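Local coordinates for cytokinin riboside 5'-monophosphate phosphoribohydrolase (PDB 5ZI9), which belongs to the SLOG clan of Rossmann-like alpha/beta proteins and assembles from six copies of its chain, at residues B[63-68]-B[149-154]. Residues are numbered along the deposited sequence; the frame is centred on the assembly and turned at random.
Sequences EGFGTL and IGLNFR
The carboxylate of E63 meets the guanidinium of R154 at its edge, close to the guanidinium plane, in a salt bridge of 3.2 Å from OE1 of E63 to NH1 of R154. The two flat groups are turned 40° from one another, and their side chains cross at about a right angle. Bends at chi2 and chi3 of R154 turn its guanidinium toward the end of E63's outstretched side chain. An arginine suits this place because it has several N-H groups to share: its NE pairs with E60, and its NH2 with E63 of the second subunit. The three carboxylates probably restrict the rotation of the head, and the NH2 bond ties it to the neighbouring chain.

Farther along, the contact turns largely to carbon, with T67 as the polar exception. L151 and T67 reach toward each other tip to tip: the small branched end of T67 meets the leucine methyls, OG1 nearest at 3.2 Å from CD1 of L151 and CG2 4.1 Å from CD2 of L151. L68, the first residue beyond the helix, has its CD2 4.1 Å from CG2 of I149 and 4.2 Å from CD1 of L151. Branched aliphatic chains fit here, packing between helix end and strand; L133 on the adjoining strand touches both leucines. G64, having no side chain, lets the helix pass close to the F153 ring and to L151, its CA 4.3 Å from CD2 of L151.

Segment 63-67, the end of helix 50-67, runs antiparallel to strand 149-153 (177°), with the segment axes 10.1 Å apart. The strand is outermost within this chain in a parallel seven-stranded sheet, and the helix packs along it through alternate strand residues, I149 and L151, the helix-on-sheet layering of a Rossmann-like alpha/beta fold.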
loop_
_atom_site.group_PDB
_atom_site.type_symbol
_atom_site.label_atom_id
_atom_site.label_comp_id
_atom_site.label_asym_id
_atom_site.label_seq_id
_atom_site.Cartn_x
_atom_site.Cartn_y
_atom_site.Cartn_z
ATOM N N GLU B 63 -4.253 -8.625 -8.605
ATOM C CA GLU B 63 -4.989 -9.839 -8.973
ATOM C C GLU B 63 -4.560 -10.314 -10.338
ATOM O O GLU B 63 -4.345 -11.504 -10.548
ATOM C CB GLU B 63 -6.484 -9.577 -8.964
ATOM C CG GLU B 63 -7.087 -9.588 -7.572
ATOM C CD GLU B 63 -8.196 -8.568 -7.323
ATOM O OE1 GLU B 63 -8.997 -8.260 -8.239
ATOM O OE2 GLU B 63 -8.247 -8.078 -6.175
ATOM N N GLY B 64 -4.416 -9.375 -11.265
ATOM C CA GLY B 64 -3.900 -9.681 -12.589
ATOM C C GLY B 64 -2.544 -10.368 -12.560
ATOM O O GLY B 64 -2.406 -11.442 -13.096
ATOM N N PHE B 65 -1.555 -9.779 -11.909
ATOM C CA PHE B 65 -0.220 -10.338 -11.915
ATOM C C PHE B 65 -0.147 -11.694 -11.235
ATOM O O PHE B 65 0.729 -12.503 -11.518
ATOM C CB PHE B 65 0.708 -9.406 -11.183
ATOM C CG PHE B 65 0.888 -8.074 -11.836
ATOM C CD1 PHE B 65 0.439 -7.837 -13.116
ATOM C CD2 PHE B 65 1.561 -7.055 -11.168
ATOM C CE1 PHE B 65 0.655 -6.616 -13.717
ATOM C CE2 PHE B 65 1.771 -5.843 -11.772
ATOM C CZ PHE B 65 1.322 -5.629 -13.040
ATOM N N GLY B 66 -1.040 -11.893 -10.286
ATOM C CA GLY B 66 -1.108 -13.099 -9.525
ATOM C C GLY B 66 -1.654 -14.175 -10.417
ATOM O O GLY B 66 -1.083 -15.261 -10.427
ATOM N N THR B 67 -2.723 -13.899 -11.173
ATOM C CA THR B 67 -3.306 -14.962 -11.943
ATOM C C THR B 67 -2.541 -15.203 -13.235
ATOM O O THR B 67 -2.686 -16.252 -13.804
ATOM C CB THR B 67 -4.844 -14.840 -12.209
ATOM O OG1 THR B 67 -5.085 -14.136 -13.409
ATOM C CG2 THR B 67 -5.658 -14.218 -11.030
ATOM N N LEU B 68 -1.732 -14.256 -13.694
ATOM C CA LEU B 68 -0.945 -14.438 -14.906
ATOM C C LEU B 68 0.529 -14.692 -14.582
ATOM O O LEU B 68 1.375 -14.566 -15.441
ATOM C CB LEU B 68 -1.106 -13.221 -15.807
ATOM C CG LEU B 68 -2.562 -12.941 -16.228
ATOM C CD1 LEU B 68 -2.680 -11.578 -16.889
ATOM C CD2 LEU B 68 -3.115 -13.996 -17.163
ATOM N N ILE B 149 -7.610 -19.654 -19.193
ATOM C CA ILE B 149 -7.265 -18.726 -18.119
ATOM C C ILE B 149 -8.096 -17.459 -18.335
ATOM O O ILE B 149 -7.847 -16.706 -19.295
ATOM C CB ILE B 149 -5.768 -18.439 -18.118
ATOM C CG1 ILE B 149 -5.004 -19.743 -17.836
ATOM C CG2 ILE B 149 -5.416 -17.414 -17.065
ATOM C CD1 ILE B 149 -3.530 -19.675 -18.179
ATOM N N GLY B 150 -9.092 -17.246 -17.468
ATOM C CA GLY B 150 -10.041 -16.124 -17.593
ATOM C C GLY B 150 -10.008 -15.113 -16.446
ATOM O O GLY B 150 -9.970 -15.497 -15.267
ATOM N N LEU B 151 -10.019 -13.820 -16.792
ATOM C CA LEU B 151 -10.325 -12.744 -15.840
ATOM C C LEU B 151 -11.220 -11.776 -16.479
ATOM O O LEU B 151 -11.074 -11.518 -17.651
ATOM C CB LEU B 151 -9.126 -11.922 -15.476
ATOM C CG LEU B 151 -8.032 -12.585 -14.679
ATOM C CD1 LEU B 151 -6.900 -12.861 -15.678
ATOM C CD2 LEU B 151 -7.630 -11.668 -13.504
ATOM N N ASN B 152 -12.071 -11.163 -15.668
ATOM C CA ASN B 152 -12.887 -10.026 -16.058
ATOM C C ASN B 152 -12.415 -8.815 -15.301
ATOM O O ASN B 152 -12.635 -8.702 -14.077
ATOM C CB ASN B 152 -14.309 -10.287 -15.652
ATOM C CG ASN B 152 -14.913 -11.411 -16.415
ATOM O OD1 ASN B 152 -15.141 -11.267 -17.605
ATOM N ND2 ASN B 152 -15.164 -12.531 -15.745
ATOM N N PHE B 153 -11.758 -7.921 -16.020
ATOM C CA PHE B 153 -11.264 -6.678 -15.431
ATOM C C PHE B 153 -12.377 -5.682 -15.370
ATOM O O PHE B 153 -13.245 -5.658 -16.257
ATOM C CB PHE B 153 -10.130 -6.051 -16.271
ATOM C CG PHE B 153 -8.875 -6.824 -16.213
ATOM C CD1 PHE B 153 -8.686 -7.907 -17.051
ATOM C CD2 PHE B 153 -7.887 -6.488 -15.284
ATOM C CE1 PHE B 153 -7.522 -8.645 -16.986
ATOM C CE2 PHE B 153 -6.718 -7.225 -15.192
ATOM C CZ PHE B 153 -6.544 -8.323 -16.051
ATOM N N ARG B 154 -12.324 -4.820 -14.359
ATOM C CA ARG B 154 -13.232 -3.690 -14.351
ATOM C C ARG B 154 -12.610 -2.347 -14.686
ATOM O O ARG B 154 -13.323 -1.423 -15.121
ATOM C CB ARG B 154 -14.135 -3.702 -13.115
ATOM C CG ARG B 154 -13.457 -3.556 -11.800
ATOM C CD ARG B 154 -13.914 -4.596 -10.799
ATOM N NE ARG B 154 -12.707 -5.178 -10.215
ATOM C CZ ARG B 154 -12.575 -5.638 -8.974
ATOM N NH1 ARG B 154 -11.398 -6.169 -8.607
ATOM N NH2 ARG B 154 -13.588 -5.589 -8.097
#